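Local coordinates for protein xylulose kinase (Escherichia coli, PDB 2ITM) that phosphorylates D-xylulose to D-xylulose 5-phosphate with ATP, as a homodimeric sugar kinase of the FGGY family, at residues Leu31-Ser34 against Trp40-Gln43; Gln87-Pro92 against Lys153-Leu158. One frame throughout, in Å; residues are numbered along the deposited sequence.

Contact 1. Residues Leu31-Ser34 against Trp40-Gln43; sequences LTVS and WSEQ
Ser34 and Glu42 show how a two-residue grip can close a loop without building a full hairpin. Their backbones form one antiparallel hydrogen-bonded pair: Ser34 N gives its hydrogen to Glu42 O at 2.9 Å, and Glu42 N returns the bond to Ser34 O, also at 2.9 Å. Both donors lie in the carbonyl plane of their acceptor, the bond from Ser34 N being the straighter (157° against 144° at the hydrogen), and the bridge stays single. A water ties the same two residues through their side chains. It donates to Glu42 OE1 at 2.6 Å and is hydrogen-bonded to Ser34 OG at 2.9 Å. Glu42 reaches it with a chain extended beyond CG, while its other oxygen, OE2, is held in a salt bridge by Arg100, which would be expected to favour the ionised carboxylate.

Gln43, with the most surface buried here, reaches across to the 31-34 segment with a chain extended beyond CG. Its CG stands beside the backbone N (chi1 -77°), which carries the aliphatic part of the chain to 3.3 Å between Gln43 CG and Thr32 O, next to Val33, whose side chain it meets at a slant. Val33 spreads its two methyls: CG1, anti to the backbone N, lies 3.5 Å from Ser41 OG, and CG2 lies near the end of the Gln43 side chain.

The bridge thus draws together the two limbs of the connection leaving strand 23-30, an edge of the six-stranded sheet of the N-terminal domain, and entering strand 42-43. Leu31 packs on Gln47, Trp48 and Ala51 of helix 45-62, and strand 42-43 pairs on with strand 93-94 through the backbone bond of Gln43 with Ala93.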
ATOM      1  N   LEU A  31     -15.901 -30.874  -2.855  1.00 32.57           N
ATOM      2  CA  LEU A  31     -15.391 -31.372  -1.595  1.00 33.74           C
ATOM      3  C   LEU A  31     -15.270 -30.213  -0.604  1.00 43.58           C
ATOM      4  O   LEU A  31     -14.848 -29.134  -0.971  1.00 43.27           O
ATOM      5  CB  LEU A  31     -14.007 -31.952  -1.822  1.00 28.85           C
ATOM      6  CG  LEU A  31     -13.679 -33.423  -1.613  1.00 30.63           C
ATOM      7  CD1 LEU A  31     -14.856 -34.325  -1.623  1.00 34.70           C
ATOM      8  CD2 LEU A  31     -12.645 -33.874  -2.594  1.00 27.91           C
ATOM      9  N   THR A  32     -15.601 -30.443   0.655  1.00 41.45           N
ATOM     10  CA  THR A  32     -15.246 -29.486   1.698  1.00 43.25           C
ATOM     11  C   THR A  32     -13.902 -29.761   2.346  1.00 36.14           C
ATOM     12  O   THR A  32     -13.387 -30.860   2.281  1.00 35.38           O
ATOM     13  CB  THR A  32     -16.335 -29.372   2.773  1.00 35.14           C
ATOM     14  OG1 THR A  32     -16.517 -30.634   3.405  1.00 40.87           O
ATOM     15  CG2 THR A  32     -17.680 -29.080   2.157  1.00 34.82           C
ATOM     16  N   VAL A  33     -13.355 -28.738   2.981  1.00 38.80           N
ATOM     17  CA  VAL A  33     -12.166 -28.877   3.801  1.00 33.41           C
ATOM     18  C   VAL A  33     -12.489 -28.437   5.212  1.00 49.07           C
ATOM     19  O   VAL A  33     -13.333 -27.578   5.428  1.00 40.49           O
ATOM     20  CB  VAL A  33     -11.030 -28.003   3.284  1.00 35.97           C
ATOM     21  CG1 VAL A  33      -9.782 -28.187   4.115  1.00 26.71           C
ATOM     22  CG2 VAL A  33     -10.764 -28.287   1.833  1.00 35.04           C
ATOM     23  N   SER A  34     -11.817 -29.047   6.171  1.00 36.01           N
ATOM     24  CA  SER A  34     -12.120 -28.811   7.560  1.00 37.16           C
ATOM     25  C   SER A  34     -10.886 -28.292   8.285  1.00 33.75           C
ATOM     26  O   SER A  34      -9.814 -28.865   8.192  1.00 28.24           O
ATOM     27  CB  SER A  34     -12.659 -30.078   8.208  1.00 27.14           C
ATOM     28  OG  SER A  34     -12.323 -30.133   9.570  1.00 38.42           O
ATOM     29  N   TRP A  40      -4.520 -26.035  10.547  1.00 42.58           N
ATOM     30  CA  TRP A  40      -4.987 -27.384  10.303  1.00 35.43           C
ATOM     31  C   TRP A  40      -5.804 -27.386   9.033  1.00 35.27           C
ATOM     32  O   TRP A  40      -6.636 -26.511   8.804  1.00 32.81           O
ATOM     33  CB  TRP A  40      -5.774 -27.997  11.443  1.00 26.49           C
ATOM     34  CG  TRP A  40      -4.968 -28.303  12.644  1.00 29.17           C
ATOM     35  CD1 TRP A  40      -3.906 -27.611  13.113  1.00 32.56           C
ATOM     36  CD2 TRP A  40      -5.174 -29.378  13.553  1.00 39.34           C
ATOM     37  NE1 TRP A  40      -3.425 -28.192  14.258  1.00 28.63           N
ATOM     38  CE2 TRP A  40      -4.190 -29.282  14.547  1.00 25.12           C
ATOM     39  CE3 TRP A  40      -6.094 -30.424  13.628  1.00 26.90           C
ATOM     40  CZ2 TRP A  40      -4.108 -30.176  15.595  1.00 38.53           C
ATOM     41  CZ3 TRP A  40      -6.004 -31.308  14.658  1.00 37.96           C
ATOM     42  CH2 TRP A  40      -5.022 -31.180  15.634  1.00 38.37           C
ATOM     43  N   SER A  41      -5.543 -28.387   8.209  1.00 36.28           N
ATOM     44  CA  SER A  41      -6.264 -28.594   6.974  1.00 36.41           C
ATOM     45  C   SER A  41      -6.494 -30.081   6.794  1.00 31.35           C
ATOM     46  O   SER A  41      -5.555 -30.833   6.586  1.00 22.44           O
ATOM     47  CB  SER A  41      -5.481 -28.017   5.797  1.00 34.37           C
ATOM     48  OG  SER A  41      -6.290 -27.891   4.653  1.00 35.35           O
ATOM     49  N   GLU A  42      -7.755 -30.492   6.910  1.00 16.48           N
ATOM     50  CA  GLU A  42      -8.064 -31.899   6.979  1.00 14.70           C
ATOM     51  C   GLU A  42      -9.274 -32.240   6.105  1.00 11.96           C
ATOM     52  O   GLU A  42     -10.128 -31.412   5.849  1.00 28.48           O
ATOM     53  CB  GLU A  42      -8.368 -32.306   8.422  1.00 31.76           C
ATOM     54  CG  GLU A  42      -7.151 -32.301   9.335  1.00 32.98           C
ATOM     55  CD  GLU A  42      -7.507 -32.694  10.747  1.00 31.89           C
ATOM     56  OE1 GLU A  42      -8.707 -32.612  11.085  1.00 34.79           O
ATOM     57  OE2 GLU A  42      -6.610 -33.074  11.469  1.00 32.40           O
ATOM     58  N   GLN A  43      -9.324 -33.487   5.667  1.00 27.88           N
ATOM     59  CA  GLN A  43     -10.511 -34.041   5.049  1.00 24.35           C
ATOM     60  C   GLN A  43     -10.778 -35.456   5.528  1.00 30.16           C
ATOM     61  O   GLN A  43      -9.874 -36.177   5.915  1.00 25.09           O
ATOM     62  CB  GLN A  43     -10.403 -33.999   3.527  1.00 34.92           C
ATOM     63  CG  GLN A  43     -10.637 -32.637   2.930  1.00 27.46           C
ATOM     64  CD  GLN A  43     -10.254 -32.548   1.472  1.00 23.61           C
ATOM     65  OE1 GLN A  43     -10.741 -31.695   0.759  1.00 33.47           O
ATOM     66  NE2 GLN A  43      -9.369 -33.416   1.039  1.00 17.10           N
TER
HETATM   67  O   HOH W   1     -11.318 -32.636  10.651  1.00 31.15           O

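Contact 2. Residues Gln87-Pro92 against Lys153-Leu158; sequences QRVLRP and KDYLRL
The loop between strands 81-83 and 93-94 lies beside helix 152-161 of the N-terminal domain, and the contact between them is a small apolar one carried by Val89 and Gln87 against Tyr155 and Leu158. Val89 CG2 comes within 4.0 Å of Tyr155 CE1, approaching the ring obliquely, with the two side chains crossing at about a right angle. Tyr155 extends from the helix with CG anti to its own N (chi1 169°), which brings CE1 up to Val89. One turn on, Leu158 offers CD2 to the aliphatic stem of Gln87, whose CG lies 4.5 Å away, while the amide of Gln87 lies farther from the helix than its stem.

The helix divides its side chains: Tyr155 and Leu158 approach the loop, whereas the buried Lys153, Asp154 and Arg157 build a salt-bridge network remote from it. Asp154 OD1 accepts from Lys153 NZ at 2.8 Å and from Arg157 NH2 at 2.9 Å, the two cations arriving from opposite faces of the carboxylate plane; Lys153 NZ also bridges to Asp167 and Asp170. Arg157 donates to the carbonyls of Val228 and Ala229 as well, which anchors the helix to strand 226-232 of the central sheet. Around the apolar side, Pro45 touches both Val89 and Tyr155, Leu83 touches both Val89 and Leu158, and Phe164 packs against Gln87 and Leu158.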
ATOM      1  N   GLN A  87      -7.860 -51.617   8.242  1.00 35.74           N
ATOM      2  CA  GLN A  87      -8.132 -50.605   7.231  1.00 33.89           C
ATOM      3  C   GLN A  87      -9.185 -49.624   7.706  1.00 29.92           C
ATOM      4  O   GLN A  87      -9.852 -48.981   6.918  1.00 28.06           O
ATOM      5  CB  GLN A  87      -8.550 -51.247   5.909  1.00 24.00           C
ATOM      6  CG  GLN A  87      -7.479 -52.107   5.285  1.00 32.75           C
ATOM      7  CD  GLN A  87      -7.294 -53.425   6.001  1.00 58.70           C
ATOM      8  OE1 GLN A  87      -8.255 -54.149   6.216  1.00 50.29           O
ATOM      9  NE2 GLN A  87      -6.068 -53.734   6.371  1.00 31.56           N
ATOM     10  N   ARG A  88      -9.313 -49.522   9.017  1.00 26.68           N
ATOM     11  CA  ARG A  88     -10.052 -48.444   9.632  1.00 37.02           C
ATOM     12  C   ARG A  88      -9.287 -47.144   9.534  1.00 31.86           C
ATOM     13  O   ARG A  88      -8.099 -47.103   9.783  1.00 29.67           O
ATOM     14  CB  ARG A  88     -10.329 -48.765  11.076  1.00 51.90           C
ATOM     15  CG  ARG A  88     -11.730 -49.263  11.366  1.00 66.62           C
ATOM     16  CD  ARG A  88     -11.784 -50.507  12.234  1.00 72.68           C
ATOM     17  NE  ARG A  88     -13.173 -50.952  12.451  1.00 61.46           N
ATOM     18  CZ  ARG A  88     -14.070 -51.087  11.508  1.00 80.10           C
ATOM     19  NH1 ARG A  88     -13.754 -50.820  10.258  1.00 61.13           N
ATOM     20  NH2 ARG A  88     -15.293 -51.499  11.794  1.00 78.16           N
ATOM     21  N   VAL A  89      -9.986 -46.084   9.164  1.00 28.96           N
ATOM     22  CA  VAL A  89      -9.421 -44.750   9.168  1.00 30.62           C
ATOM     23  C   VAL A  89      -9.259 -44.196  10.581  1.00 39.79           C
ATOM     24  O   VAL A  89     -10.235 -43.968  11.273  1.00 31.68           O
ATOM     25  CB  VAL A  89     -10.216 -43.791   8.269  1.00 32.75           C
ATOM     26  CG1 VAL A  89      -9.853 -42.374   8.555  1.00 42.19           C
ATOM     27  CG2 VAL A  89      -9.955 -44.100   6.810  1.00 27.93           C
ATOM     28  N   LEU A  90      -8.007 -43.989  10.939  1.00 34.35           N
ATOM     29  CA  LEU A  90      -7.614 -43.732  12.309  1.00 33.67           C
ATOM     30  C   LEU A  90      -7.889 -42.283  12.708  1.00 37.20           C
ATOM     31  O   LEU A  90      -8.339 -42.011  13.804  1.00 35.74           O
ATOM     32  CB  LEU A  90      -6.132 -44.022  12.469  1.00 23.71           C
ATOM     33  CG  LEU A  90      -5.661 -45.157  13.367  1.00 46.59           C
ATOM     34  CD1 LEU A  90      -6.800 -45.927  13.985  1.00 39.78           C
ATOM     35  CD2 LEU A  90      -4.668 -46.068  12.688  1.00 23.37           C
ATOM     36  N   ARG A  91      -7.595 -41.365  11.797  1.00 33.62           N
ATOM     37  CA  ARG A  91      -7.904 -39.956  11.965  1.00 33.17           C
ATOM     38  C   ARG A  91      -8.161 -39.305  10.632  1.00 29.93           C
ATOM     39  O   ARG A  91      -7.955 -39.907   9.604  1.00 27.51           O
ATOM     40  CB  ARG A  91      -6.763 -39.247  12.687  1.00 43.42           C
ATOM     41  CG  ARG A  91      -5.565 -38.930  11.813  1.00 40.58           C
ATOM     42  CD  ARG A  91      -4.349 -38.424  12.568  1.00 23.77           C
ATOM     43  NE  ARG A  91      -4.614 -37.247  13.409  1.00 30.24           N
ATOM     44  CZ  ARG A  91      -5.302 -36.179  13.041  1.00 26.48           C
ATOM     45  NH1 ARG A  91      -5.808 -36.094  11.834  1.00 27.86           N
ATOM     46  NH2 ARG A  91      -5.480 -35.186  13.890  1.00 32.99           N
ATOM     47  N   PRO A  92      -8.625 -38.068  10.638  1.00 36.24           N
ATOM     48  CA  PRO A  92      -8.826 -37.355   9.382  1.00 23.22           C
ATOM     49  C   PRO A  92      -7.507 -37.126   8.644  1.00 31.46           C
ATOM     50  O   PRO A  92      -6.468 -37.011   9.267  1.00 27.28           O
ATOM     51  CB  PRO A  92      -9.444 -36.003   9.828  1.00 29.49           C
ATOM     52  CG  PRO A  92     -10.080 -36.303  11.105  1.00 35.37           C
ATOM     53  CD  PRO A  92      -9.192 -37.309  11.758  1.00 38.74           C
ATOM     54  N   LYS A 153      -5.005 -40.250  -3.177  1.00 16.11           N
ATOM     55  CA  LYS A 153      -5.463 -40.984  -4.344  1.00 15.45           C
ATOM     56  C   LYS A 153      -5.291 -42.493  -4.161  1.00 17.30           C
ATOM     57  O   LYS A 153      -6.036 -43.282  -4.714  1.00 21.30           O
ATOM     58  CB  LYS A 153      -4.745 -40.509  -5.591  1.00 15.51           C
ATOM     59  CG  LYS A 153      -3.514 -41.310  -5.917  1.00 11.99           C
ATOM     60  CD  LYS A 153      -2.835 -40.813  -7.145  1.00  7.66           C
ATOM     61  CE  LYS A 153      -1.749 -41.765  -7.585  1.00 15.84           C
ATOM     62  NZ  LYS A 153      -0.736 -42.037  -6.558  1.00 19.02           N
ATOM     63  N   ASP A 154      -4.293 -42.859  -3.374  1.00 20.35           N
ATOM     64  CA  ASP A 154      -3.990 -44.238  -3.084  1.00 24.24           C
ATOM     65  C   ASP A 154      -4.987 -44.857  -2.109  1.00 29.47           C
ATOM     66  O   ASP A 154      -5.262 -46.040  -2.181  1.00 30.01           O
ATOM     67  CB  ASP A 154      -2.555 -44.388  -2.600  1.00 18.28           C
ATOM     68  CG  ASP A 154      -1.545 -43.907  -3.620  1.00 23.06           C
ATOM     69  OD1 ASP A 154      -1.816 -44.012  -4.820  1.00 20.19           O
ATOM     70  OD2 ASP A 154      -0.470 -43.403  -3.309  1.00 21.64           O
ATOM     71  N   TYR A 155      -5.547 -44.051  -1.220  1.00 22.94           N
ATOM     72  CA  TYR A 155      -6.651 -44.527  -0.404  1.00 26.55           C
ATOM     73  C   TYR A 155      -7.833 -44.844  -1.299  1.00 25.92           C
ATOM     74  O   TYR A 155      -8.478 -45.858  -1.147  1.00 20.42           O
ATOM     75  CB  TYR A 155      -7.068 -43.521   0.664  1.00 32.75           C
ATOM     76  CG  TYR A 155      -8.368 -43.897   1.337  1.00 24.64           C
ATOM     77  CD1 TYR A 155      -8.401 -44.844   2.331  1.00 28.17           C
ATOM     78  CD2 TYR A 155      -9.560 -43.321   0.952  1.00 35.83           C
ATOM     79  CE1 TYR A 155      -9.583 -45.188   2.939  1.00 41.07           C
ATOM     80  CE2 TYR A 155     -10.740 -43.657   1.545  1.00 31.56           C
ATOM     81  CZ  TYR A 155     -10.754 -44.596   2.535  1.00 29.69           C
ATOM     82  OH  TYR A 155     -11.937 -44.943   3.120  1.00 38.90           O
ATOM     83  N   LEU A 156      -8.065 -43.957  -2.251  1.00 21.58           N
ATOM     84  CA  LEU A 156      -9.018 -44.174  -3.315  1.00 31.39           C
ATOM     85  C   LEU A 156      -8.822 -45.489  -4.060  1.00 33.74           C
ATOM     86  O   LEU A 156      -9.766 -46.234  -4.252  1.00 19.90           O
ATOM     87  CB  LEU A 156      -9.005 -42.996  -4.276  1.00 37.28           C
ATOM     88  CG  LEU A 156     -10.310 -42.639  -4.940  1.00 49.73           C
ATOM     89  CD1 LEU A 156     -11.466 -42.722  -3.975  1.00 42.95           C
ATOM     90  CD2 LEU A 156     -10.212 -41.256  -5.527  1.00 38.42           C
ATOM     91  N   ARG A 157      -7.591 -45.764  -4.472  1.00 16.93           N
ATOM     92  CA  ARG A 157      -7.265 -47.031  -5.087  1.00 13.16           C
ATOM     93  C   ARG A 157      -7.684 -48.231  -4.245  1.00 15.49           C
ATOM     94  O   ARG A 157      -8.331 -49.127  -4.735  1.00 24.24           O
ATOM     95  CB  ARG A 157      -5.781 -47.101  -5.446  1.00 19.31           C
ATOM     96  CG  ARG A 157      -5.347 -48.414  -6.047  1.00 18.73           C
ATOM     97  CD  ARG A 157      -3.868 -48.714  -5.923  1.00 21.12           C
ATOM     98  NE  ARG A 157      -3.080 -47.503  -6.029  1.00 27.75           N
ATOM     99  CZ  ARG A 157      -2.928 -46.818  -7.141  1.00 25.66           C
ATOM    100  NH1 ARG A 157      -3.485 -47.238  -8.260  1.00 29.25           N
ATOM    101  NH2 ARG A 157      -2.211 -45.719  -7.137  1.00 27.53           N
ATOM    102  N   LEU A 158      -7.300 -48.233  -2.976  1.00 28.44           N
ATOM    103  CA  LEU A 158      -7.655 -49.301  -2.050  1.00 23.44           C
ATOM    104  C   LEU A 158      -9.161 -49.530  -1.969  1.00 19.84           C
ATOM    105  O   LEU A 158      -9.628 -50.647  -2.045  1.00 25.61           O
ATOM    106  CB  LEU A 158      -7.075 -49.025  -0.671  1.00 30.25           C
ATOM    107  CG  LEU A 158      -7.530 -49.943   0.456  1.00 31.96           C
ATOM    108  CD1 LEU A 158      -6.809 -51.244   0.383  1.00 29.07           C
ATOM    109  CD2 LEU A 158      -7.348 -49.293   1.806  1.00 27.82           C
TER

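How the contacts relate
Contact 1 closes in sequence before contact 2 opens, and their centres lie about 15 Å apart in the same N-terminal domain. Both are partly buried: contact 1 sets buried Leu31, Ser41, Glu42 and Gln43 against exposed Thr32 and Val33, while in contact 2 just Tyr155 of the four touching residues is buried. Contact 1 has the Gln43 side chain about 10 Å from bound D-xylulose; contact 2 is away from the annotated sites. Backbone hydrogen bonds and a water join the limbs of a short connection in one, sparse apolar packing a loop to a sequence-distant helix in the other. They meet where Arg91 NH1 forms a 3.1 Å salt bridge with Glu42 OE2, and helix 45-62 borders both.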